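Local coordinates for tryptophanyl-tRNA synthetase (Thermus thermophilus, PDB 2EL7), which probably catalyses the ATP-dependent attachment of tryptophan to tRNA(Trp), as a homodimeric class I aminoacyl-tRNA synthetase, at residues Leu179-Pro182 with Glu183-Arg186; Lys195-Lys198 with Ser199-Asn202; Glu210-Ile213 with Trp214-Gln218. One frame throughout, in Å; residues are numbered along the deposited sequence.

All three contacts are local, each within one continuous run of chain, and follow one another from strand 177-179 to helix 210-218. Contact 1 lies at the surface: a beta turn closed by one backbone bond, with a bridging water and weak or long arginine contacts. Contact 2, its centre about 18 Å from that of contact 1, is partly buried and folds one loop back on itself through the amide of Asn202, in the KMSKS run. Contact 3, also partly buried and about 16 Å between centres from contact 2, is held by the backbone bonds of a helix, which is polar on one side and apolar where it meets helix 267-294.

Contact 1 (Leu179-Pro182 with Glu183-Arg186); sequences LLNP and EAPR
Asn181 and Ala184 close a type I beta turn with Pro182 and Glu183 at its two corners. The backbone evidence is the bond from Ala184 N to Asn181 O, 3.1 Å long and with an N-H...O angle of 156°. Pro182 suits the first corner because its ring holds phi at -60°, a value that a type I turn needs there.

Solvent supplies a second bridge. A water donates to Asn181 OD1 at 2.7 Å, and the same water accepts from Glu183 N at 2.8 Å. Asn181 OD1 and Glu183 N themselves stand 4.6 Å apart, too far for the direct bond of an Asx turn, so the water completes the link. The other branch of this amide, ND2, makes a weak hydrogen bond to Gly21 O in helix 16-33.

A close van der Waals contact sets the Ala184 methyl against the Asn181 amide, where ND2 is the atom nearest to Ala184 CB.

The charged group comes from Arg186. A bend at chi2 (-56°) folds its chain back over the turn, where NE makes a weak bond of 3.4 Å to Ala184 O. NH1 lies 3.6 Å from Pro182 O, which it meets obliquely, while Pro182 CA sits at the guanidinium edge. NH2 has a long, weak ion pair with Glu149, a predicted ATP-binding residue.

The turn follows closely on strand 177-179, whose last residue, Leu179, bonds through its backbone to Val145 and Val147. Its chemistry implies a turn fixed by its backbone and a bound water, carrying an arginine whose contacts here are weak or long, close to the predicted nucleotide site.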
# COMPACT_ATOMS: atom_id res chain seq x y z
N LEU A 179 -6.17 9.83 22.57
CA LEU A 179 -6.41 11.00 23.41
C LEU A 179 -7.86 11.36 23.19
O LEU A 179 -8.23 11.83 22.10
CB LEU A 179 -5.52 12.18 23.00
CG LEU A 179 -5.78 13.53 23.70
CD1 LEU A 179 -5.53 13.38 25.20
CD2 LEU A 179 -4.86 14.61 23.11
N LEU A 180 -8.69 11.10 24.20
CA LEU A 180 -10.11 11.43 24.11
C LEU A 180 -10.31 12.88 24.49
O LEU A 180 -9.37 13.55 24.93
CB LEU A 180 -10.92 10.51 25.02
CG LEU A 180 -10.87 9.06 24.54
CD1 LEU A 180 -11.53 8.13 25.54
CD2 LEU A 180 -11.58 8.97 23.22
N ASN A 181 -11.54 13.36 24.35
CA ASN A 181 -11.88 14.75 24.62
C ASN A 181 -13.22 14.86 25.38
O ASN A 181 -14.19 15.47 24.89
CB ASN A 181 -11.96 15.46 23.26
CG ASN A 181 -12.08 16.96 23.37
OD1 ASN A 181 -11.59 17.56 24.32
ND2 ASN A 181 -12.71 17.57 22.37
N PRO A 182 -13.27 14.29 26.60
CA PRO A 182 -14.47 14.28 27.46
C PRO A 182 -14.99 15.66 27.84
O PRO A 182 -16.21 15.87 27.95
CB PRO A 182 -14.00 13.48 28.66
CG PRO A 182 -12.58 13.94 28.80
CD PRO A 182 -12.09 13.87 27.36
N GLU A 183 -14.08 16.61 28.05
CA GLU A 183 -14.49 17.96 28.41
C GLU A 183 -15.21 18.72 27.29
O GLU A 183 -15.77 19.78 27.53
CB GLU A 183 -13.29 18.76 28.90
CG GLU A 183 -13.22 18.86 30.42
CD GLU A 183 -14.59 19.16 31.05
OE1 GLU A 183 -15.45 18.25 31.06
OE2 GLU A 183 -14.82 20.30 31.53
N ALA A 184 -15.20 18.16 26.08
CA ALA A 184 -15.84 18.80 24.94
C ALA A 184 -17.33 18.60 24.93
O ALA A 184 -17.84 17.56 25.31
CB ALA A 184 -15.26 18.27 23.65
N PRO A 185 -18.07 19.61 24.47
CA PRO A 185 -19.53 19.54 24.41
C PRO A 185 -20.03 18.64 23.28
O PRO A 185 -19.42 18.58 22.21
CB PRO A 185 -19.93 21.00 24.17
CG PRO A 185 -18.76 21.78 24.70
CD PRO A 185 -17.60 20.98 24.22
N ARG A 186 -21.12 17.94 23.53
CA ARG A 186 -21.69 17.11 22.48
C ARG A 186 -22.79 18.01 21.92
O ARG A 186 -23.90 18.08 22.46
CB ARG A 186 -22.25 15.80 23.06
CG ARG A 186 -21.26 15.07 24.01
CD ARG A 186 -19.89 14.75 23.36
NE ARG A 186 -18.83 14.48 24.35
CZ ARG A 186 -18.81 13.44 25.19
NH1 ARG A 186 -17.81 13.30 26.05
NH2 ARG A 186 -19.79 12.54 25.18
O HOH W 1 -11.56 17.04 27.00

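Contact 2 (Lys195-Lys198 with Ser199-Asn202); sequences KMSK and SLGN
Asn202, its CG between the backbone N and the carbonyl carbon (chi1 63°), turns its side-chain amide back onto the backbone of Lys195-Ser197 and grips it with both ends. OD1 accepts from Ser197 N at 3.0 Å; this bond is nearly straight, 172°, and uses a lone pair in the carbonyl plane. ND2 donates to Lys195 O at 3.2 Å, with the acceptor almost in the plane of the Asn202 amide but ND2 above the Lys195 carbonyl plane. With one end accepting and the other donating, the pair of bonds sets the rotation of the amide. Ser197 O also lies 2.9 Å from Asn202 OD1; as both are acceptors, this is probably unfavourable. A leucine in place of Asn202 would probably leave Ser197 N and Lys195 O without their mates.

Between hydroxyls, Ser197 OG and Ser199 OG share a hydrogen bond of 2.9 Å.

The apolar pair is Leu200 CG with Ser197 CB, 3.9 Å apart. Separately, Met196 CG makes van der Waals contact with the carbonyl oxygen Asn202 O at 3.3 Å. Gly201 turns the chain at a positive phi (54°).

Lys195-Ser199 spell the KMSKS signature of class I synthetases, predicted to bind ATP. Within the loop between strand 177-179 and helix 210-218, Met196 packs on Ile16 and Lys198 on Asn18, both of helix 16-33, while backbone bonds tie Met196 to Val187 and Asn202 to Ile190.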
# COMPACT_ATOMS: atom_id res chain seq x y z
N LYS A 195 -26.91 14.45 17.79
CA LYS A 195 -25.77 15.37 17.78
C LYS A 195 -25.53 15.96 16.38
O LYS A 195 -25.91 15.38 15.36
CB LYS A 195 -24.52 14.66 18.30
CG LYS A 195 -24.08 13.46 17.48
CD LYS A 195 -22.77 13.74 16.75
CE LYS A 195 -21.56 13.73 17.70
NZ LYS A 195 -21.13 12.34 18.10
N MET A 196 -24.90 17.14 16.35
CA MET A 196 -24.62 17.81 15.08
C MET A 196 -23.61 16.99 14.30
O MET A 196 -22.53 16.68 14.78
CB MET A 196 -24.10 19.23 15.33
CG MET A 196 -24.00 20.07 14.07
SD MET A 196 -23.46 21.77 14.36
CE MET A 196 -24.94 22.54 15.06
N SER A 197 -23.99 16.64 13.07
CA SER A 197 -23.14 15.85 12.19
C SER A 197 -23.14 16.48 10.80
O SER A 197 -24.14 17.04 10.37
CB SER A 197 -23.68 14.42 12.13
OG SER A 197 -22.86 13.61 11.31
N LYS A 198 -22.01 16.40 10.11
CA LYS A 198 -21.90 16.97 8.77
C LYS A 198 -22.86 16.24 7.83
O LYS A 198 -23.43 16.83 6.91
CB LYS A 198 -20.46 16.82 8.25
CG LYS A 198 -19.38 16.91 9.34
CD LYS A 198 -19.47 15.70 10.28
CE LYS A 198 -18.90 15.99 11.66
NZ LYS A 198 -19.42 14.98 12.63
N SER A 199 -23.05 14.95 8.10
CA SER A 199 -23.92 14.11 7.29
C SER A 199 -25.41 14.37 7.47
O SER A 199 -26.15 14.43 6.49
CB SER A 199 -23.61 12.63 7.57
OG SER A 199 -23.80 12.30 8.94
N LEU A 200 -25.87 14.52 8.71
CA LEU A 200 -27.29 14.77 8.95
C LEU A 200 -27.75 16.13 8.46
O LEU A 200 -28.92 16.48 8.62
CB LEU A 200 -27.61 14.67 10.44
CG LEU A 200 -27.33 13.34 11.12
CD1 LEU A 200 -28.12 13.26 12.42
CD2 LEU A 200 -27.73 12.20 10.20
N GLY A 201 -26.84 16.90 7.86
CA GLY A 201 -27.20 18.23 7.37
C GLY A 201 -27.84 19.15 8.41
O GLY A 201 -28.43 20.16 8.05
N ASN A 202 -27.70 18.80 9.69
CA ASN A 202 -28.26 19.58 10.80
C ASN A 202 -27.18 20.49 11.43
O ASN A 202 -27.00 20.52 12.65
CB ASN A 202 -28.78 18.60 11.85
CG ASN A 202 -27.66 17.74 12.45
OD1 ASN A 202 -26.55 17.70 11.92
ND2 ASN A 202 -27.95 17.06 13.56

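Contact 3 (Glu210-Ile213 with Trp214-Gln218); sequences EESI and WQKIQ
Glu211 and Gln215 meet because both chains bend at chi2: Glu211 leaves with CG anti to the backbone N (177°) and then turns, while Gln215, its CG beside its own backbone N, curls back along the helix. NE2 of Gln215 donates to Glu211 OE2 at 3.0 Å. The donor approaches OE2 nearly along its C-O axis, the oxygen is tilted 25° from the amide plane, and the N-H...O angle is a modest 142°. Trp214 flanks this pair, with Glu211 OE2 near the plane of the indole at its edge, 4.1 Å from CD1.

The i to i+4 backbone bonds mark an alpha helix: Trp214 N to Glu210 O is 3.0 Å and Ile217 N to Ile213 O is 3.1 Å, whereas those from Gln215 N to Glu211 O and Lys216 N to Ser212 O are weak.

Ile213 and Ile217, one turn apart, touch through CG2 and CG1 at 4.2 Å. Both are buried against helix 267-294, Ile213 on Leu278 and Ile217 on Leu274, and the Trp214 ring meets Phe275 of the same helix. On another side Lys216, extended beyond CG, passes Ser212 O with its CG at 3.6 Å and carries NZ to a salt bridge with Glu208 and a hydrogen bond to Thr203 O. Glu208 OE1 also bonds Ser212 OG, so one carboxylate oxygen joins the lysine and the serine.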
# COMPACT_ATOMS: atom_id res chain seq x y z
N GLU A 210 -24.17 34.47 6.85
CA GLU A 210 -24.87 35.07 7.98
C GLU A 210 -26.39 34.93 7.90
O GLU A 210 -27.05 34.52 8.85
CB GLU A 210 -24.50 36.54 8.05
CG GLU A 210 -24.83 37.18 9.36
CD GLU A 210 -24.33 38.62 9.43
OE1 GLU A 210 -24.90 39.46 8.70
OE2 GLU A 210 -23.39 38.89 10.21
N GLU A 211 -26.94 35.27 6.74
CA GLU A 211 -28.38 35.20 6.53
C GLU A 211 -28.88 33.78 6.70
O GLU A 211 -30.05 33.56 7.02
CB GLU A 211 -28.74 35.74 5.14
CG GLU A 211 -30.23 35.65 4.80
CD GLU A 211 -31.13 36.24 5.89
OE1 GLU A 211 -30.89 37.40 6.32
OE2 GLU A 211 -32.09 35.54 6.32
N SER A 212 -28.00 32.82 6.47
CA SER A 212 -28.39 31.42 6.58
C SER A 212 -28.33 30.93 8.01
O SER A 212 -29.18 30.14 8.43
CB SER A 212 -27.52 30.55 5.69
OG SER A 212 -27.95 29.20 5.78
N ILE A 213 -27.33 31.37 8.76
CA ILE A 213 -27.23 30.96 10.16
C ILE A 213 -28.42 31.57 10.91
O ILE A 213 -28.96 30.96 11.84
CB ILE A 213 -25.92 31.47 10.79
CG1 ILE A 213 -24.75 30.58 10.33
CG2 ILE A 213 -26.04 31.48 12.31
CD1 ILE A 213 -23.38 31.21 10.57
N TRP A 214 -28.82 32.76 10.48
CA TRP A 214 -29.94 33.45 11.11
C TRP A 214 -31.21 32.62 10.99
O TRP A 214 -31.85 32.29 11.99
CB TRP A 214 -30.17 34.82 10.46
CG TRP A 214 -31.32 35.62 11.04
CD1 TRP A 214 -32.21 36.40 10.34
CD2 TRP A 214 -31.69 35.75 12.42
NE1 TRP A 214 -33.10 36.99 11.20
CE2 TRP A 214 -32.81 36.61 12.49
CE3 TRP A 214 -31.17 35.22 13.62
CZ2 TRP A 214 -33.42 36.96 13.70
CZ3 TRP A 214 -31.79 35.56 14.82
CH2 TRP A 214 -32.90 36.42 14.85
N GLN A 215 -31.56 32.26 9.75
CA GLN A 215 -32.77 31.49 9.52
C GLN A 215 -32.80 30.22 10.36
O GLN A 215 -33.87 29.82 10.83
CB GLN A 215 -32.92 31.14 8.03
CG GLN A 215 -33.25 32.33 7.14
CD GLN A 215 -34.53 33.05 7.57
OE1 GLN A 215 -35.61 32.44 7.64
NE2 GLN A 215 -34.42 34.34 7.86
N LYS A 216 -31.65 29.59 10.57
CA LYS A 216 -31.60 28.37 11.38
C LYS A 216 -31.89 28.63 12.86
O LYS A 216 -32.54 27.83 13.52
CB LYS A 216 -30.25 27.67 11.20
CG LYS A 216 -30.11 26.99 9.85
CD LYS A 216 -28.76 26.33 9.71
CE LYS A 216 -28.57 25.70 8.34
NZ LYS A 216 -27.19 25.16 8.19
N ILE A 217 -31.41 29.75 13.38
CA ILE A 217 -31.66 30.10 14.78
C ILE A 217 -33.15 30.43 14.88
O ILE A 217 -33.84 30.05 15.83
CB ILE A 217 -30.86 31.36 15.19
CG1 ILE A 217 -29.37 31.16 14.88
CG2 ILE A 217 -31.05 31.64 16.67
CD1 ILE A 217 -28.80 29.96 15.53
N GLN A 218 -33.62 31.15 13.87
CA GLN A 218 -35.00 31.58 13.76
C GLN A 218 -35.93 30.39 13.90
O GLN A 218 -36.99 30.50 14.52
CB GLN A 218 -35.20 32.20 12.38
CG GLN A 218 -36.42 33.07 12.26
CD GLN A 218 -36.24 34.39 12.96
OE1 GLN A 218 -35.19 35.03 12.84
NE2 GLN A 218 -37.26 34.82 13.70